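Local coordinates for ESAT-6/WXG100 secretion system protein (Streptococcus gallolyticus, PDB 7JQE) that forms the extracellular part of EsaA, a membrane subunit of the type VIIb secretion system, and so probably serves in toxin export, at residues V205-Y210 with S233-L238; S215-M220 with Y255-A260; A260-P265 with V392-D397. All blocks are in the same frame, centred on the assembly; numbering follows the deposited sequence.

Interaction 1: residues V205-Y210 with S233-L238; sequences VAASDY and SKLALL. With EDO (1,2-ethanediol), chain F.
Val-205 meets helix 225-244 through one methyl: its CG1 lies 4.0 Å from CB of Leu-238, near the root of that leucine. Met-200 of helix 191-200 touches both residues, so a second helix packs at this end. The chain then turns, and Ala-207 brings its CB to 4.0 Å from Leu-235 CD1 and equally close to the CB of the same leucine. The backbone bond from Tyr-210 N to Ala-207 O, 2.9 Å long, curls the loop so that the tyrosine follows directly onto Leu-235. There the CD1 methyl sits over the middle of the Tyr-210 ring, 3.9 Å from its centroid and 10° off the ring normal, a CH-pi contact made squarely on the face. The second methyl, CD2, reaches the phenol end, 4.1 Å from Tyr-210 OH. Chi1 of -75° puts Leu-235 CG anti to the carbonyl carbon, and chi2 of 166° then turns CD1 to the ring face and CD2 to the phenol end. The phenol oxygen itself hydrogen-bonds to Asp-204 O, and Ile-416 of helix 396-427 also packs on the tyrosine. What joins the 205-210 loop to the helix is therefore apolar contact, with Leu-235 at its centre; the polar end of the tyrosine is satisfied within its own loop, a bond that should restrain the aromatic face under the methyl.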
loop_
_atom_site.group_PDB
_atom_site.type_symbol
_atom_site.label_atom_id
_atom_site.label_comp_id
_atom_site.label_asym_id
_atom_site.label_seq_id
_atom_site.Cartn_x
_atom_site.Cartn_y
_atom_site.Cartn_z
ATOM N N VAL A 205 5.514 -4.165 -16.396
ATOM C CA VAL A 205 4.953 -2.825 -16.203
ATOM C C VAL A 205 4.548 -2.140 -17.500
ATOM O O VAL A 205 3.902 -1.081 -17.449
ATOM C CB VAL A 205 5.939 -1.904 -15.456
ATOM C CG1 VAL A 205 6.398 -2.560 -14.167
ATOM C CG2 VAL A 205 7.122 -1.566 -16.344
ATOM N N ALA A 206 4.905 -2.694 -18.655
ATOM C CA ALA A 206 4.478 -2.143 -19.940
ATOM C C ALA A 206 2.981 -2.376 -20.100
ATOM O O ALA A 206 2.540 -3.490 -20.382
ATOM C CB ALA A 206 5.257 -2.783 -21.082
ATOM N N ALA A 207 2.189 -1.314 -19.929
ATOM C CA ALA A 207 0.738 -1.460 -19.958
ATOM C C ALA A 207 0.231 -1.871 -21.334
ATOM O O ALA A 207 -0.782 -2.570 -21.435
ATOM C CB ALA A 207 0.072 -0.159 -19.517
ATOM N N SER A 208 0.913 -1.445 -22.402
ATOM C CA SER A 208 0.466 -1.787 -23.750
ATOM C C SER A 208 0.392 -3.297 -23.943
ATOM O O SER A 208 -0.492 -3.798 -24.648
ATOM C CB SER A 208 1.401 -1.165 -24.786
ATOM O OG SER A 208 1.601 0.214 -24.527
ATOM N N ASP A 209 1.314 -4.040 -23.327
ATOM C CA ASP A 209 1.300 -5.493 -23.438
ATOM C C ASP A 209 0.039 -6.120 -22.857
ATOM O O ASP A 209 -0.157 -7.329 -23.017
ATOM C CB ASP A 209 2.532 -6.084 -22.749
ATOM C CG ASP A 209 3.790 -5.959 -23.595
ATOM O OD1 ASP A 209 3.731 -5.331 -24.677
ATOM O OD2 ASP A 209 4.840 -6.499 -23.176
ATOM N N TYR A 210 -0.813 -5.343 -22.191
ATOM C CA TYR A 210 -2.039 -5.857 -21.596
ATOM C C TYR A 210 -3.268 -5.637 -22.470
ATOM O O TYR A 210 -4.337 -6.166 -22.148
ATOM C CB TYR A 210 -2.269 -5.207 -20.225
ATOM C CG TYR A 210 -1.269 -5.621 -19.165
ATOM C CD1 TYR A 210 0.047 -5.174 -19.207
ATOM C CD2 TYR A 210 -1.644 -6.453 -18.119
ATOM C CE1 TYR A 210 0.960 -5.551 -18.237
ATOM C CE2 TYR A 210 -0.736 -6.837 -17.148
ATOM C CZ TYR A 210 0.563 -6.379 -17.210
ATOM O OH TYR A 210 1.468 -6.757 -16.244
ATOM N N SER A 233 -3.770 2.791 -14.881
ATOM C CA SER A 233 -3.182 3.844 -14.052
ATOM C C SER A 233 -2.131 3.274 -13.111
ATOM O O SER A 233 -1.030 3.823 -12.988
ATOM C CB SER A 233 -4.267 4.565 -13.252
ATOM O OG SER A 233 -5.116 5.308 -14.105
ATOM N N LYS A 234 -2.458 2.173 -12.430
ATOM C CA LYS A 234 -1.490 1.549 -11.537
ATOM C C LYS A 234 -0.252 1.102 -12.296
ATOM O O LYS A 234 0.874 1.257 -11.808
ATOM C CB LYS A 234 -2.138 0.376 -10.809
ATOM C CG LYS A 234 -3.419 0.772 -10.116
ATOM C CD LYS A 234 -4.021 -0.366 -9.333
ATOM C CE LYS A 234 -5.280 0.092 -8.622
ATOM N NZ LYS A 234 -5.934 -1.014 -7.875
ATOM N N LEU A 235 -0.434 0.553 -13.499
ATOM C CA LEU A 235 0.720 0.167 -14.307
ATOM C C LEU A 235 1.546 1.382 -14.693
ATOM O O LEU A 235 2.780 1.314 -14.740
ATOM C CB LEU A 235 0.268 -0.587 -15.556
ATOM C CG LEU A 235 -0.172 -2.022 -15.311
ATOM C CD1 LEU A 235 -0.923 -2.559 -16.523
ATOM C CD2 LEU A 235 1.057 -2.866 -15.002
ATOM N N ALA A 236 0.883 2.502 -14.993
ATOM C CA ALA A 236 1.616 3.723 -15.308
ATOM C C ALA A 236 2.472 4.160 -14.128
ATOM O O ALA A 236 3.615 4.600 -14.310
ATOM C CB ALA A 236 0.647 4.832 -15.716
ATOM N N LEU A 237 1.943 4.020 -12.909
ATOM C CA LEU A 237 2.685 4.415 -11.717
ATOM C C LEU A 237 3.880 3.502 -11.482
ATOM O O LEU A 237 4.982 3.977 -11.178
ATOM C CB LEU A 237 1.756 4.417 -10.502
ATOM C CG LEU A 237 2.392 4.650 -9.129
ATOM C CD1 LEU A 237 3.135 5.977 -9.088
ATOM C CD2 LEU A 237 1.343 4.583 -8.020
ATOM N N LEU A 238 3.685 2.185 -11.619
ATOM C CA LEU A 238 4.811 1.265 -11.497
ATOM C C LEU A 238 5.906 1.604 -12.497
ATOM O O LEU A 238 7.091 1.377 -12.226
ATOM C CB LEU A 238 4.346 -0.176 -11.693
ATOM C CG LEU A 238 3.277 -0.677 -10.721
ATOM C CD1 LEU A 238 2.820 -2.079 -11.109
ATOM C CD2 LEU A 238 3.816 -0.666 -9.314
HETATM C C1 EDO F . -9.655 0.225 -7.536
HETATM O O1 EDO F . -8.613 1.109 -7.965
HETATM C C2 EDO F . -9.451 -0.150 -6.072
HETATM O O2 EDO F . -8.197 -0.828 -5.921
#

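Interaction 2: residues S215-M220 with Y255-A260; sequences SKLEEM and YSFLTA. With EDO (1,2-ethanediol), chain V.
Lys-216, on the last turns of helix 211-219, packs by its aliphatic part against Phe-257 and Leu-258 of the short 3-10 turn 256-258, beside a Met-aromatic contact to the same phenylalanine. Its CB lies 3.6 Å from Leu-258 CD2. The next carbon, CG, comes in tight on the Phe-257 ring, 3.4 Å from CE2 and oblique to the plane. With CG anti to the backbone N (chi1 -164°) and a bend at chi2, the rest of the chain turns away from the ring; CE passes near a bound ethanediol. The tip, NZ, swings back to its own helix and forms a salt bridge to Glu-219 OE1 at 2.8 Å, reaching that oxygen nearly along its C-O bond direction. A long, weak ion pair also links NZ to Asp-397. Leu-217 CD2 lies 4.1 Å from Phe-257 CZ, and the backbone N of Phe-257 is hydrogen-bonded to Asp-405 of helix 396-427. Met-220, a selenomethionine in the crystal and packed also on Val-402 of the second subunit, completes the cluster: its SE stands 5.1 Å from the Phe-257 centroid, 71° off the ring normal, with CE2 as the nearest ring atom.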
loop_
_atom_site.group_PDB
_atom_site.type_symbol
_atom_site.label_atom_id
_atom_site.label_comp_id
_atom_site.label_asym_id
_atom_site.label_seq_id
_atom_site.Cartn_x
_atom_site.Cartn_y
_atom_site.Cartn_z
ATOM N N SER A 215 -8.806 -6.697 -23.501
ATOM C CA SER A 215 -9.882 -6.648 -24.486
ATOM C C SER A 215 -10.708 -7.926 -24.461
ATOM O O SER A 215 -11.943 -7.877 -24.515
ATOM C CB SER A 215 -9.308 -6.408 -25.882
ATOM O OG SER A 215 -8.900 -5.060 -26.041
ATOM N N LYS A 216 -10.047 -9.077 -24.377
ATOM C CA LYS A 216 -10.775 -10.332 -24.278
ATOM C C LYS A 216 -11.601 -10.377 -22.999
ATOM O O LYS A 216 -12.802 -10.668 -23.031
ATOM C CB LYS A 216 -9.798 -11.506 -24.345
ATOM C CG LYS A 216 -10.464 -12.839 -24.639
ATOM C CD LYS A 216 -11.229 -12.789 -25.953
ATOM C CE LYS A 216 -11.895 -14.123 -26.271
ATOM N NZ LYS A 216 -12.723 -14.030 -27.509
ATOM N N LEU A 217 -10.972 -10.071 -21.858
ATOM C CA LEU A 217 -11.689 -10.100 -20.586
ATOM C C LEU A 217 -12.891 -9.166 -20.599
ATOM O O LEU A 217 -13.887 -9.422 -19.911
ATOM C CB LEU A 217 -10.746 -9.728 -19.443
ATOM C CG LEU A 217 -9.651 -10.719 -19.040
ATOM C CD1 LEU A 217 -8.873 -10.181 -17.837
ATOM C CD2 LEU A 217 -10.246 -12.082 -18.728
ATOM N N GLU A 218 -12.821 -8.087 -21.376
ATOM C CA GLU A 218 -13.927 -7.144 -21.451
ATOM C C GLU A 218 -14.998 -7.612 -22.427
ATOM O O GLU A 218 -16.179 -7.293 -22.244
ATOM C CB GLU A 218 -13.397 -5.766 -21.847
ATOM C CG GLU A 218 -14.269 -4.604 -21.423
ATOM C CD GLU A 218 -13.547 -3.279 -21.531
ATOM O OE1 GLU A 218 -12.298 -3.284 -21.551
ATOM O OE2 GLU A 218 -14.224 -2.232 -21.597
ATOM N N GLU A 219 -14.611 -8.364 -23.462
ATOM C CA GLU A 219 -15.598 -8.928 -24.375
ATOM C C GLU A 219 -16.422 -10.016 -23.702
ATOM O O GLU A 219 -17.613 -10.157 -23.998
ATOM C CB GLU A 219 -14.913 -9.483 -25.626
ATOM C CG GLU A 219 -15.861 -10.197 -26.598
ATOM C CD GLU A 219 -15.817 -11.719 -26.479
ATOM O OE1 GLU A 219 -14.702 -12.287 -26.463
ATOM O OE2 GLU A 219 -16.898 -12.349 -26.408
HETATM N N MSE A 220 -15.816 -10.780 -22.797
HETATM C CA MSE A 220 -16.491 -11.897 -22.142
HETATM C C MSE A 220 -17.279 -11.458 -20.908
HETATM O O MSE A 220 -17.830 -12.293 -20.194
HETATM C CB MSE A 220 -15.474 -12.968 -21.745
HETATM C CG MSE A 220 -14.468 -13.297 -22.830
HETATM SE SE MSE A 220 -12.960 -14.372 -22.191
HETATM C CE MSE A 220 -13.902 -16.017 -21.726
ATOM N N TYR A 255 -1.136 -16.329 -22.914
ATOM C CA TYR A 255 -2.360 -16.821 -22.290
ATOM C C TYR A 255 -3.065 -17.760 -23.256
ATOM O O TYR A 255 -3.454 -17.348 -24.355
ATOM C CB TYR A 255 -3.275 -15.662 -21.893
ATOM C CG TYR A 255 -2.646 -14.708 -20.901
ATOM C CD1 TYR A 255 -2.487 -15.065 -19.566
ATOM C CD2 TYR A 255 -2.213 -13.451 -21.299
ATOM C CE1 TYR A 255 -1.908 -14.193 -18.656
ATOM C CE2 TYR A 255 -1.641 -12.575 -20.402
ATOM C CZ TYR A 255 -1.487 -12.949 -19.082
ATOM O OH TYR A 255 -0.909 -12.072 -18.194
ATOM N N SER A 256 -3.229 -19.019 -22.843
ATOM C CA SER A 256 -3.886 -20.010 -23.694
ATOM C C SER A 256 -5.239 -19.513 -24.201
ATOM O O SER A 256 -5.525 -19.568 -25.401
ATOM C CB SER A 256 -4.059 -21.320 -22.924
ATOM O OG SER A 256 -2.833 -21.752 -22.362
ATOM N N PHE A 257 -6.084 -19.010 -23.297
ATOM C CA PHE A 257 -7.477 -18.738 -23.639
ATOM C C PHE A 257 -7.639 -17.695 -24.739
ATOM O O PHE A 257 -8.765 -17.492 -25.208
ATOM C CB PHE A 257 -8.248 -18.297 -22.385
ATOM C CG PHE A 257 -8.102 -16.834 -22.054
ATOM C CD1 PHE A 257 -6.977 -16.362 -21.393
ATOM C CD2 PHE A 257 -9.102 -15.932 -22.388
ATOM C CE1 PHE A 257 -6.850 -15.017 -21.082
ATOM C CE2 PHE A 257 -8.980 -14.583 -22.080
ATOM C CZ PHE A 257 -7.853 -14.124 -21.427
ATOM N N LEU A 258 -6.565 -17.027 -25.161
ATOM C CA LEU A 258 -6.685 -16.053 -26.240
ATOM C C LEU A 258 -6.739 -16.712 -27.612
ATOM O O LEU A 258 -7.118 -16.054 -28.588
ATOM C CB LEU A 258 -5.524 -15.052 -26.191
ATOM C CG LEU A 258 -5.437 -14.135 -24.964
ATOM C CD1 LEU A 258 -4.179 -13.270 -25.007
ATOM C CD2 LEU A 258 -6.683 -13.264 -24.833
ATOM N N THR A 259 -6.377 -17.994 -27.708
ATOM C CA THR A 259 -6.406 -18.715 -28.976
ATOM C C THR A 259 -7.161 -20.034 -28.862
ATOM O O THR A 259 -6.976 -20.921 -29.702
ATOM C CB THR A 259 -4.989 -18.977 -29.489
ATOM O OG1 THR A 259 -4.341 -19.929 -28.634
ATOM C CG2 THR A 259 -4.185 -17.685 -29.508
ATOM N N ALA A 260 -7.999 -20.189 -27.840
ATOM C CA ALA A 260 -8.761 -21.418 -27.673
ATOM C C ALA A 260 -9.917 -21.456 -28.667
ATOM O O ALA A 260 -10.682 -20.493 -28.783
ATOM C CB ALA A 260 -9.277 -21.536 -26.240
HETATM C C1 EDO V . -11.079 -17.180 -29.948
HETATM O O1 EDO V . -10.701 -17.081 -28.569
HETATM C C2 EDO V . -12.476 -16.600 -30.157
HETATM O O2 EDO V . -13.437 -17.343 -29.396
#

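Interaction 3: residues A260-P265 with V392-D397; sequences AEDAKP and VTDTAD. With EDO (1,2-ethanediol), chain C; EDO (1,2-ethanediol), chain V.
Asp-262 and Thr-393 face each other across two chain segments that run antiparallel (173° apart end to end) where the helical and beta parts join: 260-265 leads out to strand 268-275, while the chain returns from strand 382-392 through 392-397 into helix 396-427.

The polar contacts gather on one carboxylate. Thr-393 OG1 donates to Asp-262 OD1 over 3.1 Å, arriving from above the carboxylate plane, 51° out of it. Thr-395 N adds a weak bond to that same OD1, also 3.1 Å long. A chi1 of -60° sets CG of Asp-262 opposite its own carbonyl carbon, and from there the carboxylate reaches across. Thr-395 stands at the N-cap position of helix 396-427 but its side chain makes no capping bond. The other oxygen works through water: a molecule donates to Asp-262 OD2 at 2.8 Å and accepts from Asp-397 N at 2.9 Å, bridging the aspartate to the first turn of the helix.

One like-charge approach accompanies these bonds, Asp-262 OD2 to Asp-394 OD1 at 4.1 Å.

Apolar packing brackets the aspartate at both ends of the pairing. On the helix side Ala-260 CB lies 4.2 Å from Ala-396 CB; on the sheet side Pro-265 CG rests 4.1 Å from Val-392 CG2, the two side chains crossing at about a right angle. Backbone hydrogen bonds tie Val-392 to Gly-369 in the neighbouring strand.

One of two ethanediols, probably from the crystallisation liquor, bonds weakly to Ala-260 O.

The outgoing chain thus lends its aspartate to the start of helix 396-427, where backbone N-H groups and the positive end of the helix dipole would be expected to stabilise a negative charge and offset the nearness of Asp-394.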
loop_
_atom_site.group_PDB
_atom_site.type_symbol
_atom_site.label_atom_id
_atom_site.label_comp_id
_atom_site.label_asym_id
_atom_site.label_seq_id
_atom_site.Cartn_x
_atom_site.Cartn_y
_atom_site.Cartn_z
ATOM N N ALA A 260 -7.999 -20.189 -27.840
ATOM C CA ALA A 260 -8.761 -21.418 -27.673
ATOM C C ALA A 260 -9.917 -21.456 -28.667
ATOM O O ALA A 260 -10.682 -20.493 -28.783
ATOM C CB ALA A 260 -9.277 -21.536 -26.240
ATOM N N GLU A 261 -10.039 -22.568 -29.385
ATOM C CA GLU A 261 -11.084 -22.749 -30.385
ATOM C C GLU A 261 -11.930 -23.967 -30.043
ATOM O O GLU A 261 -11.407 -25.010 -29.635
ATOM C CB GLU A 261 -10.492 -22.911 -31.795
ATOM C CG GLU A 261 -9.915 -21.632 -32.386
ATOM C CD GLU A 261 -10.965 -20.552 -32.581
ATOM O OE1 GLU A 261 -12.141 -20.899 -32.815
ATOM O OE2 GLU A 261 -10.614 -19.355 -32.493
ATOM N N ASP A 262 -13.240 -23.825 -30.208
ATOM C CA ASP A 262 -14.140 -24.955 -30.048
ATOM C C ASP A 262 -14.029 -25.882 -31.251
ATOM O O ASP A 262 -13.615 -25.474 -32.340
ATOM C CB ASP A 262 -15.580 -24.467 -29.891
ATOM C CG ASP A 262 -15.764 -23.576 -28.675
ATOM O OD1 ASP A 262 -15.832 -24.115 -27.547
ATOM O OD2 ASP A 262 -15.826 -22.335 -28.847
ATOM N N ALA A 263 -14.385 -27.149 -31.043
ATOM C CA ALA A 263 -14.497 -28.064 -32.167
ATOM C C ALA A 263 -15.462 -27.499 -33.199
ATOM O O ALA A 263 -16.393 -26.758 -32.871
ATOM C CB ALA A 263 -14.976 -29.439 -31.701
ATOM N N LYS A 264 -15.228 -27.845 -34.459
ATOM C CA LYS A 264 -16.110 -27.440 -35.552
ATOM C C LYS A 264 -16.689 -28.683 -36.215
ATOM O O LYS A 264 -15.980 -29.380 -36.966
ATOM C CB LYS A 264 -15.359 -26.579 -36.567
ATOM C CG LYS A 264 -16.255 -25.676 -37.400
ATOM C CD LYS A 264 -16.995 -24.668 -36.525
ATOM C CE LYS A 264 -17.846 -23.718 -37.362
ATOM N NZ LYS A 264 -18.672 -22.809 -36.515
ATOM N N PRO A 265 -17.951 -29.016 -35.962
ATOM C CA PRO A 265 -18.531 -30.220 -36.565
ATOM C C PRO A 265 -18.803 -30.027 -38.050
ATOM O O PRO A 265 -18.964 -28.910 -38.546
ATOM C CB PRO A 265 -19.831 -30.418 -35.781
ATOM C CG PRO A 265 -20.193 -29.051 -35.318
ATOM C CD PRO A 265 -18.896 -28.335 -35.060
ATOM N N VAL A 392 -22.657 -27.109 -31.743
ATOM C CA VAL A 392 -21.655 -26.065 -31.918
ATOM C C VAL A 392 -21.497 -25.367 -30.574
ATOM O O VAL A 392 -22.376 -24.612 -30.153
ATOM C CB VAL A 392 -22.049 -25.071 -33.016
ATOM C CG1 VAL A 392 -20.911 -24.087 -33.257
ATOM C CG2 VAL A 392 -22.408 -25.807 -34.297
ATOM N N THR A 393 -20.391 -25.637 -29.891
ATOM C CA THR A 393 -20.159 -25.066 -28.574
ATOM C C THR A 393 -19.387 -23.757 -28.686
ATOM O O THR A 393 -18.653 -23.522 -29.651
ATOM C CB THR A 393 -19.399 -26.044 -27.677
ATOM O OG1 THR A 393 -18.045 -26.155 -28.132
ATOM C CG2 THR A 393 -20.053 -27.418 -27.717
ATOM N N ASP A 394 -19.567 -22.903 -27.676
ATOM C CA ASP A 394 -18.982 -21.567 -27.643
ATOM C C ASP A 394 -18.180 -21.338 -26.368
ATOM O O ASP A 394 -17.969 -20.189 -25.973
ATOM C CB ASP A 394 -20.080 -20.507 -27.764
ATOM C CG ASP A 394 -19.582 -19.215 -28.360
ATOM O OD1 ASP A 394 -18.365 -19.114 -28.626
ATOM O OD2 ASP A 394 -20.416 -18.307 -28.575
ATOM N N THR A 395 -17.727 -22.408 -25.719
ATOM C CA THR A 395 -17.186 -22.334 -24.370
ATOM C C THR A 395 -15.703 -22.687 -24.303
ATOM O O THR A 395 -15.186 -22.959 -23.214
ATOM C CB THR A 395 -17.983 -23.254 -23.447
ATOM O OG1 THR A 395 -17.884 -24.603 -23.923
ATOM C CG2 THR A 395 -19.446 -22.833 -23.416
ATOM N N ALA A 396 -15.006 -22.690 -25.443
ATOM C CA ALA A 396 -13.595 -23.064 -25.440
ATOM C C ALA A 396 -12.759 -22.050 -24.670
ATOM O O ALA A 396 -11.924 -22.421 -23.839
ATOM C CB ALA A 396 -13.084 -23.199 -26.872
ATOM N N ASP A 397 -12.961 -20.760 -24.946
ATOM C CA ASP A 397 -12.192 -19.733 -24.260
ATOM C C ASP A 397 -12.570 -19.661 -22.784
ATOM O O ASP A 397 -11.693 -19.557 -21.918
ATOM C CB ASP A 397 -12.387 -18.385 -24.956
ATOM C CG ASP A 397 -13.846 -18.065 -25.224
ATOM O OD1 ASP A 397 -14.721 -18.849 -24.796
ATOM O OD2 ASP A 397 -14.116 -17.024 -25.861
HETATM C C1 EDO C . -17.417 -16.728 -26.016
HETATM O O1 EDO C . -17.070 -17.873 -25.224
HETATM C C2 EDO C . -18.281 -15.771 -25.200
HETATM O O2 EDO C . -17.597 -15.401 -23.992
HETATM C C1 EDO V . -11.079 -17.180 -29.948
HETATM O O1 EDO V . -10.701 -17.081 -28.569
HETATM C C2 EDO V . -12.476 -16.600 -30.157
HETATM O O2 EDO V . -13.437 -17.343 -29.396
HETATM O O HOH W 1 -14.406 -20.411 -27.451
#

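The three contacts follow the long axis of the chain from the helical region toward the beta sheets. Interactions 1 and 2 have centres 19 Å apart and do not touch, their nearest atoms being about 5 Å apart; their segments alternate in sequence, 215-220 falling between the two of interaction 1 and 255-260 after them. Interactions 2 and 3, 13 Å between centres, share Ala-260 and one ethanediol and meet directly: Lys-216 CE is 3.7 Å from Asp-397 OD2. Interaction 1 lies 32 Å from interaction 3, centre to centre. Helix 396-427 connects all three, opening within interaction 3 and then touching residues of interactions 2 and 1.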